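Local coordinates for protein taurocyamine kinase (Schistosoma mansoni, PDB 4WOD) that reversibly transfers phosphate between ATP and the guanidino substrate taurocyamine, using magnesium, in a chain built of two kinase repeats, at residues V487-I499 and M617-C630. The protein carries 4 engineered substitutions. Numbering follows the deposited sequence.
Sequences VGRSVEGFLFPTI and MKFAHSDKYGYITC. Engineered in segment 487-499: Gly493 (natural residue Asp).
Met617 opens the second segment by setting its SD 3.7 Å from Val491 CG2, the two side chains crossing at about a right angle, while helix 502-517 packs on the methionine as well. At Lys618 the backbone takes over: its O receives the amide of Glu492 in a nearly straight bond (N to O 2.9 Å). The aliphatic part of Lys618 runs past the Glu492 carboxylate, whose OE1 is 5.1 Å from Lys618 NZ, with a water between them held only weakly by the glutamate. Phe619 offers a ring face to Arg489 CD, a CH-pi contact, and the guanidinium plane stands at 74° to this ring. Ala620 N donates to Ser490 O (2.8 Å). With the Glu492 bond it flanks a single beta bridge, Val491 to Phe619, which ties the chain leaving strand 480-489, in the middle of the eight-stranded antiparallel sheet of the second phosphagen kinase repeat, to the segment ending just before Cys631, the predicted active-site residue. After the small hairpin of strands 621-622 and 626-627, Tyr627 lies flat against the Arg489 guanidinium in a cation-pi stack, planes 7° apart and Arg489 CZ 3.6 Å from the centroid of the Tyr627 ring. The bend at chi2 (-71°) lets the arginine lay CD on the Phe619 face and its guanidinium on Tyr627, and NH1 bonds to Gly488 O, helping fix the stacked group; His621 lies over the tyrosine's other face. Ile628 O accepts from Ser490 OG (2.8 Å) and from a water that also accepts from Ser490 N and donates to Ala620 O. Ile628 CG2 meets the Phe496 ring at its edge, and Cys630 SG finally touches Thr498 CG2.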
# COMPACT_ATOMS: atom_id res chain seq x y z
N VAL A 487 15.43 17.62 -17.85
CA VAL A 487 15.73 16.40 -18.61
C VAL A 487 15.85 15.20 -17.69
O VAL A 487 16.17 15.35 -16.50
CB VAL A 487 17.04 16.52 -19.43
CG1 VAL A 487 16.91 17.56 -20.56
CG2 VAL A 487 18.22 16.82 -18.51
N GLY A 488 15.60 14.01 -18.24
CA GLY A 488 15.97 12.78 -17.56
C GLY A 488 17.35 12.31 -18.00
O GLY A 488 17.75 12.57 -19.12
N ARG A 489 18.09 11.64 -17.10
CA ARG A 489 19.35 10.98 -17.47
C ARG A 489 19.53 9.67 -16.71
O ARG A 489 19.10 9.53 -15.56
CB ARG A 489 20.58 11.88 -17.20
CG ARG A 489 20.73 13.12 -18.11
CD ARG A 489 21.13 12.75 -19.57
NE ARG A 489 21.33 13.91 -20.45
CZ ARG A 489 20.39 14.53 -21.15
NH1 ARG A 489 19.13 14.12 -21.10
NH2 ARG A 489 20.70 15.58 -21.91
N SER A 490 20.11 8.69 -17.40
CA SER A 490 20.52 7.44 -16.84
C SER A 490 22.04 7.41 -16.84
O SER A 490 22.67 7.97 -17.73
CB SER A 490 19.97 6.25 -17.65
OG SER A 490 18.56 6.27 -17.72
N VAL A 491 22.60 6.73 -15.84
CA VAL A 491 24.04 6.61 -15.71
C VAL A 491 24.45 5.24 -16.23
O VAL A 491 23.91 4.21 -15.80
CB VAL A 491 24.49 6.79 -14.25
CG1 VAL A 491 26.02 6.54 -14.10
CG2 VAL A 491 24.09 8.19 -13.71
N GLU A 492 25.40 5.22 -17.15
CA GLU A 492 25.92 3.96 -17.68
C GLU A 492 26.40 3.00 -16.60
O GLU A 492 27.04 3.41 -15.63
CB GLU A 492 27.08 4.20 -18.65
CG GLU A 492 26.66 4.47 -20.08
CD GLU A 492 27.85 4.52 -21.02
OE1 GLU A 492 28.94 4.05 -20.62
OE2 GLU A 492 27.70 5.02 -22.16
N GLY A 493 26.09 1.72 -16.76
CA GLY A 493 26.56 0.72 -15.82
C GLY A 493 25.61 0.34 -14.71
O GLY A 493 25.86 -0.64 -14.01
N PHE A 494 24.53 1.11 -14.52
CA PHE A 494 23.57 0.83 -13.45
C PHE A 494 22.22 0.34 -13.94
O PHE A 494 21.64 0.88 -14.89
CB PHE A 494 23.36 2.08 -12.59
CG PHE A 494 24.57 2.46 -11.78
CD1 PHE A 494 24.76 1.94 -10.51
CD2 PHE A 494 25.54 3.28 -12.32
CE1 PHE A 494 25.89 2.27 -9.77
CE2 PHE A 494 26.66 3.61 -11.59
CZ PHE A 494 26.84 3.10 -10.32
N LEU A 495 21.69 -0.66 -13.24
CA LEU A 495 20.29 -1.01 -13.36
C LEU A 495 19.45 0.23 -13.02
O LEU A 495 19.88 1.09 -12.25
CB LEU A 495 19.93 -2.16 -12.42
CG LEU A 495 20.60 -3.49 -12.75
CD1 LEU A 495 20.12 -4.57 -11.77
CD2 LEU A 495 20.27 -3.85 -14.19
N PHE A 496 18.27 0.32 -13.60
CA PHE A 496 17.37 1.47 -13.36
C PHE A 496 16.68 1.42 -12.00
O PHE A 496 16.70 0.37 -11.35
CB PHE A 496 16.35 1.56 -14.50
CG PHE A 496 16.94 1.94 -15.81
CD1 PHE A 496 18.26 2.39 -15.90
CD2 PHE A 496 16.19 1.85 -16.98
CE1 PHE A 496 18.81 2.76 -17.13
CE2 PHE A 496 16.72 2.20 -18.19
CZ PHE A 496 18.04 2.66 -18.27
N PRO A 497 16.08 2.55 -11.53
CA PRO A 497 15.54 2.56 -10.16
C PRO A 497 14.39 1.58 -9.96
O PRO A 497 13.94 1.43 -8.84
CB PRO A 497 15.05 4.01 -9.96
CG PRO A 497 15.90 4.83 -10.93
CD PRO A 497 16.08 3.90 -12.14
N THR A 498 13.92 0.95 -11.03
CA THR A 498 12.84 -0.02 -10.93
C THR A 498 13.31 -1.29 -10.21
O THR A 498 12.71 -1.71 -9.22
CB THR A 498 12.30 -0.39 -12.33
OG1 THR A 498 13.40 -0.61 -13.22
CG2 THR A 498 11.40 0.73 -12.91
N ILE A 499 14.41 -1.88 -10.69
CA ILE A 499 14.81 -3.21 -10.26
C ILE A 499 16.15 -3.25 -9.56
O ILE A 499 16.51 -4.27 -8.96
CB ILE A 499 14.82 -4.21 -11.48
CG1 ILE A 499 15.98 -3.91 -12.45
CG2 ILE A 499 13.51 -4.14 -12.20
CD1 ILE A 499 16.16 -4.98 -13.54
N MET A 617 30.45 11.35 -15.02
CA MET A 617 29.82 10.08 -15.34
C MET A 617 29.34 10.05 -16.79
O MET A 617 29.07 11.10 -17.38
CB MET A 617 28.64 9.83 -14.39
CG MET A 617 27.52 10.85 -14.58
SD MET A 617 26.43 11.01 -13.17
CE MET A 617 27.46 12.01 -12.07
N LYS A 618 29.22 8.85 -17.35
CA LYS A 618 28.73 8.67 -18.71
C LYS A 618 27.20 8.48 -18.68
O LYS A 618 26.71 7.63 -17.94
CB LYS A 618 29.40 7.45 -19.37
CG LYS A 618 30.93 7.49 -19.35
CD LYS A 618 31.54 6.46 -20.30
CE LYS A 618 33.05 6.70 -20.47
NZ LYS A 618 33.68 5.67 -21.35
N PHE A 619 26.46 9.29 -19.45
CA PHE A 619 25.01 9.14 -19.55
C PHE A 619 24.67 8.02 -20.52
O PHE A 619 25.22 7.97 -21.61
CB PHE A 619 24.34 10.43 -20.02
CG PHE A 619 24.50 11.58 -19.08
CD1 PHE A 619 24.53 11.37 -17.71
CD2 PHE A 619 24.68 12.86 -19.56
CE1 PHE A 619 24.71 12.43 -16.83
CE2 PHE A 619 24.84 13.94 -18.68
CZ PHE A 619 24.86 13.72 -17.33
N ALA A 620 23.76 7.12 -20.15
CA ALA A 620 23.33 6.09 -21.09
C ALA A 620 22.73 6.72 -22.38
O ALA A 620 21.79 7.51 -22.33
CB ALA A 620 22.30 5.16 -20.41
N HIS A 621 23.27 6.37 -23.55
CA HIS A 621 22.83 6.99 -24.81
C HIS A 621 22.75 5.96 -25.93
O HIS A 621 23.57 5.05 -26.01
CB HIS A 621 23.77 8.13 -25.21
CG HIS A 621 23.31 8.91 -26.40
ND1 HIS A 621 23.62 8.54 -27.70
CD2 HIS A 621 22.61 10.07 -26.50
CE1 HIS A 621 23.10 9.42 -28.54
NE2 HIS A 621 22.48 10.36 -27.84
N SER A 622 21.77 6.12 -26.83
CA SER A 622 21.54 5.13 -27.89
C SER A 622 21.63 5.73 -29.29
O SER A 622 21.15 6.82 -29.55
CB SER A 622 20.16 4.49 -27.69
OG SER A 622 19.73 3.85 -28.87
N ASP A 623 22.23 4.98 -30.21
CA ASP A 623 22.26 5.39 -31.61
C ASP A 623 20.83 5.42 -32.18
O ASP A 623 20.49 6.28 -32.99
CB ASP A 623 23.15 4.45 -32.42
CG ASP A 623 24.60 4.90 -32.46
OD1 ASP A 623 24.96 5.89 -31.78
OD2 ASP A 623 25.39 4.24 -33.17
N LYS A 624 20.01 4.48 -31.73
CA LYS A 624 18.60 4.40 -32.10
C LYS A 624 17.76 5.51 -31.44
O LYS A 624 17.06 6.27 -32.12
CB LYS A 624 18.02 3.03 -31.72
CG LYS A 624 18.80 1.80 -32.25
CD LYS A 624 18.08 0.46 -31.94
CE LYS A 624 18.18 0.04 -30.48
NZ LYS A 624 19.54 -0.43 -30.05
N TYR A 625 17.84 5.62 -30.11
CA TYR A 625 16.85 6.41 -29.36
C TYR A 625 17.37 7.67 -28.65
O TYR A 625 16.60 8.33 -27.96
CB TYR A 625 16.15 5.52 -28.32
CG TYR A 625 15.60 4.24 -28.90
CD1 TYR A 625 14.75 4.26 -30.00
CD2 TYR A 625 15.96 3.00 -28.36
CE1 TYR A 625 14.26 3.08 -30.55
CE2 TYR A 625 15.47 1.82 -28.89
CZ TYR A 625 14.63 1.87 -29.99
OH TYR A 625 14.15 0.69 -30.51
N GLY A 626 18.65 8.01 -28.78
CA GLY A 626 19.15 9.17 -28.05
C GLY A 626 19.36 8.85 -26.57
O GLY A 626 19.78 7.74 -26.25
N TYR A 627 19.07 9.79 -25.66
CA TYR A 627 19.27 9.49 -24.25
C TYR A 627 18.29 8.41 -23.79
O TYR A 627 17.09 8.43 -24.10
CB TYR A 627 19.17 10.76 -23.37
CG TYR A 627 20.43 11.61 -23.52
CD1 TYR A 627 21.63 11.17 -22.99
CD2 TYR A 627 20.42 12.78 -24.26
CE1 TYR A 627 22.79 11.91 -23.14
CE2 TYR A 627 21.57 13.53 -24.43
CZ TYR A 627 22.75 13.09 -23.87
OH TYR A 627 23.91 13.82 -24.04
N ILE A 628 18.84 7.43 -23.09
CA ILE A 628 18.06 6.31 -22.56
C ILE A 628 17.49 6.65 -21.20
O ILE A 628 18.18 7.23 -20.35
CB ILE A 628 18.93 5.04 -22.47
CG1 ILE A 628 19.29 4.60 -23.89
CG2 ILE A 628 18.20 3.92 -21.68
CD1 ILE A 628 20.53 3.76 -23.93
N THR A 629 16.21 6.32 -21.00
CA THR A 629 15.50 6.57 -19.76
C THR A 629 14.68 5.33 -19.40
O THR A 629 14.42 4.45 -20.25
CB THR A 629 14.56 7.81 -19.85
OG1 THR A 629 13.56 7.61 -20.86
CG2 THR A 629 15.35 9.08 -20.20
N CYS A 630 14.27 5.26 -18.15
CA CYS A 630 13.44 4.16 -17.67
C CYS A 630 12.15 4.00 -18.48
O CYS A 630 11.86 2.92 -18.98
CB CYS A 630 13.15 4.36 -16.19
SG CYS A 630 12.09 3.13 -15.48
O HOH W 1 23.63 15.37 -21.91
O HOH W 2 20.33 8.92 -20.24
O HOH W 3 25.50 5.05 -23.49
O HOH W 4 31.67 4.20 -22.62